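YghZ aldo-keto reductase (Escherichia coli, PDB 3N6Q) is an aldo-keto reductase with a TIM-barrel fold, which probably reduces aldehydes or ketones with a nicotinamide cofactor, as its relatives do. Local coordinates at residues Q12-Y17 and Q313-L318. Residues are numbered along the deposited sequence; the frame is centred on the assembly and turned at random.
Sequences QMQYRY and QALNNL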
ATOM      1  N   GLN B  12     -18.240 -21.836 -28.110  1.00 26.24           N
ATOM      2  CA  GLN B  12     -17.371 -22.699 -28.905  1.00 28.79           C
ATOM      3  C   GLN B  12     -15.857 -22.518 -28.691  1.00 27.12           C
ATOM      4  O   GLN B  12     -15.072 -23.456 -28.950  1.00 26.70           O
ATOM      5  CB  GLN B  12     -17.654 -22.499 -30.393  1.00 28.74           C
ATOM      6  CG  GLN B  12     -19.028 -23.079 -30.767  1.00 39.90           C
ATOM      7  CD  GLN B  12     -19.381 -22.858 -32.193  1.00 52.15           C
ATOM      8  OE1 GLN B  12     -19.374 -21.717 -32.689  1.00 56.20           O
ATOM      9  NE2 GLN B  12     -19.734 -23.944 -32.880  1.00 58.64           N
ATOM     10  N   MET B  13     -15.448 -21.344 -28.201  1.00 22.15           N
ATOM     11  CA  MET B  13     -14.021 -21.127 -27.926  1.00 20.24           C
ATOM     12  C   MET B  13     -13.536 -22.079 -26.834  1.00 18.09           C
ATOM     13  O   MET B  13     -14.259 -22.396 -25.842  1.00 20.98           O
ATOM     14  CB  MET B  13     -13.724 -19.629 -27.548  1.00 18.93           C
ATOM     15  CG  MET B  13     -12.247 -19.366 -27.192  1.00 18.30           C
ATOM     16  SD  MET B  13     -10.960 -19.636 -28.403  1.00 20.43           S
ATOM     17  CE  MET B  13     -11.550 -18.780 -29.842  1.00 23.25           C
ATOM     18  N   GLN B  14     -12.316 -22.554 -27.016  1.00 18.69           N
ATOM     19  CA  GLN B  14     -11.630 -23.332 -25.995  1.00 17.65           C
ATOM     20  C   GLN B  14     -10.810 -22.369 -25.107  1.00 17.63           C
ATOM     21  O   GLN B  14     -10.077 -21.528 -25.624  1.00 18.16           O
ATOM     22  CB  GLN B  14     -10.655 -24.295 -26.682  1.00 16.53           C
ATOM     23  CG  GLN B  14      -9.900 -25.195 -25.675  1.00 20.92           C
ATOM     24  CD  GLN B  14      -8.933 -26.171 -26.345  1.00 29.23           C
ATOM     25  OE1 GLN B  14      -7.745 -25.902 -26.452  1.00 23.77           O
ATOM     26  NE2 GLN B  14      -9.463 -27.294 -26.861  1.00 27.84           N
ATOM     27  N   TYR B  15     -10.927 -22.545 -23.800  1.00 16.15           N
ATOM     28  CA  TYR B  15     -10.156 -21.792 -22.814  1.00 17.18           C
ATOM     29  C   TYR B  15      -9.191 -22.738 -22.113  1.00 17.21           C
ATOM     30  O   TYR B  15      -9.545 -23.897 -21.817  1.00 18.04           O
ATOM     31  CB  TYR B  15     -11.114 -21.201 -21.803  1.00 15.12           C
ATOM     32  CG  TYR B  15     -12.029 -20.201 -22.524  1.00 16.60           C
ATOM     33  CD1 TYR B  15     -11.590 -18.868 -22.760  1.00 17.11           C
ATOM     34  CD2 TYR B  15     -13.301 -20.589 -22.996  1.00 18.68           C
ATOM     35  CE1 TYR B  15     -12.358 -17.980 -23.548  1.00 15.14           C
ATOM     36  CE2 TYR B  15     -14.114 -19.685 -23.732  1.00 20.26           C
ATOM     37  CZ  TYR B  15     -13.637 -18.382 -23.989  1.00 19.86           C
ATOM     38  OH  TYR B  15     -14.403 -17.504 -24.727  1.00 18.86           O
ATOM     39  N   ARG B  16      -7.993 -22.239 -21.831  1.00 14.10           N
ATOM     40  CA  ARG B  16      -6.956 -23.020 -21.139  1.00 14.59           C
ATOM     41  C   ARG B  16      -6.497 -22.282 -19.918  1.00 16.11           C
ATOM     42  O   ARG B  16      -6.171 -21.058 -20.021  1.00 14.89           O
ATOM     43  CB  ARG B  16      -5.762 -23.200 -22.079  1.00 13.10           C
ATOM     44  CG  ARG B  16      -6.154 -24.001 -23.349  1.00 16.86           C
ATOM     45  CD  ARG B  16      -4.889 -24.303 -24.191  1.00 16.47           C
ATOM     46  NE  ARG B  16      -5.287 -25.218 -25.268  1.00 20.14           N
ATOM     47  CZ  ARG B  16      -4.486 -26.079 -25.878  1.00 21.30           C
ATOM     48  NH1 ARG B  16      -3.167 -26.103 -25.607  1.00 12.50           N
ATOM     49  NH2 ARG B  16      -5.018 -26.904 -26.796  1.00 17.33           N
ATOM     50  N   TYR B  17      -6.429 -22.991 -18.776  1.00 18.07           N
ATOM     51  CA  TYR B  17      -5.818 -22.413 -17.575  1.00 16.63           C
ATOM     52  C   TYR B  17      -4.402 -22.048 -17.866  1.00 18.71           C
ATOM     53  O   TYR B  17      -3.653 -22.823 -18.465  1.00 17.39           O
ATOM     54  CB  TYR B  17      -5.889 -23.373 -16.357  1.00 18.76           C
ATOM     55  CG  TYR B  17      -7.278 -23.450 -15.814  1.00 16.77           C
ATOM     56  CD1 TYR B  17      -7.695 -22.566 -14.843  1.00 18.11           C
ATOM     57  CD2 TYR B  17      -8.215 -24.353 -16.342  1.00 19.70           C
ATOM     58  CE1 TYR B  17      -9.046 -22.561 -14.392  1.00 21.50           C
ATOM     59  CE2 TYR B  17      -9.542 -24.402 -15.858  1.00 23.15           C
ATOM     60  CZ  TYR B  17      -9.938 -23.507 -14.897  1.00 22.09           C
ATOM     61  OH  TYR B  17     -11.219 -23.532 -14.427  1.00 20.43           O
ATOM     62  N   GLN B 313     -10.932 -21.825 -36.350  1.00 17.91           N
ATOM     63  CA  GLN B 313     -11.293 -23.187 -36.815  1.00 20.72           C
ATOM     64  C   GLN B 313     -10.157 -24.183 -36.719  1.00 20.25           C
ATOM     65  O   GLN B 313     -10.375 -25.414 -36.826  1.00 20.24           O
ATOM     66  CB  GLN B 313     -11.833 -23.154 -38.249  1.00 19.21           C
ATOM     67  CG  GLN B 313     -13.202 -22.466 -38.316  1.00 28.29           C
ATOM     68  CD  GLN B 313     -13.748 -22.531 -39.718  1.00 41.87           C
ATOM     69  OE1 GLN B 313     -13.948 -23.627 -40.261  1.00 44.78           O
ATOM     70  NE2 GLN B 313     -13.859 -21.373 -40.371  1.00 47.36           N
ATOM     71  N   ALA B 314      -8.966 -23.685 -36.405  1.00 18.16           N
ATOM     72  CA  ALA B 314      -7.859 -24.620 -36.032  1.00 20.29           C
ATOM     73  C   ALA B 314      -8.297 -25.531 -34.869  1.00 18.53           C
ATOM     74  O   ALA B 314      -7.840 -26.705 -34.750  1.00 17.53           O
ATOM     75  CB  ALA B 314      -6.580 -23.848 -35.677  1.00 19.75           C
ATOM     76  N   LEU B 315      -9.167 -25.018 -33.998  1.00 17.93           N
ATOM     77  CA  LEU B 315      -9.605 -25.808 -32.870  1.00 18.59           C
ATOM     78  C   LEU B 315     -10.373 -27.093 -33.280  1.00 18.92           C
ATOM     79  O   LEU B 315     -10.603 -27.954 -32.434  1.00 21.69           O
ATOM     80  CB  LEU B 315     -10.441 -24.984 -31.860  1.00 21.10           C
ATOM     81  CG  LEU B 315      -9.672 -23.762 -31.281  1.00 20.45           C
ATOM     82  CD1 LEU B 315     -10.686 -22.875 -30.502  1.00 25.90           C
ATOM     83  CD2 LEU B 315      -8.539 -24.332 -30.354  1.00 20.35           C
ATOM     84  N   ASN B 316     -10.807 -27.171 -34.528  1.00 18.66           N
ATOM     85  CA  ASN B 316     -11.575 -28.366 -34.999  1.00 21.02           C
ATOM     86  C   ASN B 316     -10.704 -29.579 -35.242  1.00 22.95           C
ATOM     87  O   ASN B 316     -11.216 -30.687 -35.481  1.00 22.80           O
ATOM     88  CB  ASN B 316     -12.343 -28.008 -36.264  1.00 22.39           C
ATOM     89  CG  ASN B 316     -13.445 -27.033 -35.953  1.00 23.57           C
ATOM     90  OD1 ASN B 316     -13.944 -27.054 -34.842  1.00 30.10           O
ATOM     91  ND2 ASN B 316     -13.793 -26.167 -36.883  1.00 26.02           N
ATOM     92  N   ASN B 317      -9.380 -29.373 -35.268  1.00 21.59           N
ATOM     93  CA  ASN B 317      -8.483 -30.487 -35.497  1.00 20.43           C
ATOM     94  C   ASN B 317      -7.179 -30.258 -34.752  1.00 21.48           C
ATOM     95  O   ASN B 317      -6.201 -29.813 -35.367  1.00 20.69           O
ATOM     96  CB  ASN B 317      -8.196 -30.654 -37.011  1.00 19.75           C
ATOM     97  CG  ASN B 317      -7.537 -31.999 -37.329  1.00 23.78           C
ATOM     98  OD1 ASN B 317      -7.069 -32.688 -36.415  1.00 21.44           O
ATOM     99  ND2 ASN B 317      -7.417 -32.331 -38.628  1.00 22.94           N
ATOM    100  N   LEU B 318      -7.137 -30.619 -33.473  1.00 19.99           N
ATOM    101  CA  LEU B 318      -5.922 -30.432 -32.682  1.00 20.57           C
ATOM    102  C   LEU B 318      -5.091 -31.724 -32.631  1.00 22.15           C
ATOM    103  O   LEU B 318      -4.089 -31.794 -31.909  1.00 21.30           O
ATOM    104  CB  LEU B 318      -6.295 -29.971 -31.281  1.00 20.11           C
ATOM    105  CG  LEU B 318      -6.963 -28.584 -31.288  1.00 20.38           C
ATOM    106  CD1 LEU B 318      -7.340 -28.221 -29.849  1.00 21.02           C
ATOM    107  CD2 LEU B 318      -6.040 -27.460 -31.920  1.00 17.89           C
TER
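Gln-14 and Leu-315 bring the two backbones closest, CA to CA 7.6 Å, where the N-terminal hairpin of this TIM-barrel aldo-keto reductase, which in this family closes the bottom of the barrel, meets the 3-10 turn after helix 305-312. Strand 15-17 runs antiparallel to strand 24-31, and no hydrogen bond joins 12-17 to 313-318; on the turn, Leu-315 and Leu-318 carry the contact, meeting Met-13, Gln-14 and Arg-16. Leu-315, which also packs on Leu-28 of strand 24-31, sends CD1 to 3.9 Å from Gln-14 N, while Met-13 SD lies 3.9 Å from the same Leu-315 CD1, the two side chains crossing nearly at right angles. Met-13 begins by pointing away from the turn, but the bend at chi2 (62°) swings SD back to Leu-315. Farther along, Leu-318 comes from the direction opposite to Gln-14, setting CD1 3.8 Å from Gln-14 NE2, and touches the guanidinium edge of Arg-16 near its plane. Arg-16 also reaches the carbonyls of Leu-290, Asp-292 and Val-295, tying the hairpin to the segment before strand 297-300. Gln-14, extended with CG anti to its own N (chi1 -179°), is fixed against that edge: its OE1 lies in the guanidinium plane, 2.8 Å from Arg-16 NE and 2.9 Å from Arg-16 NH2, accepting both side-on.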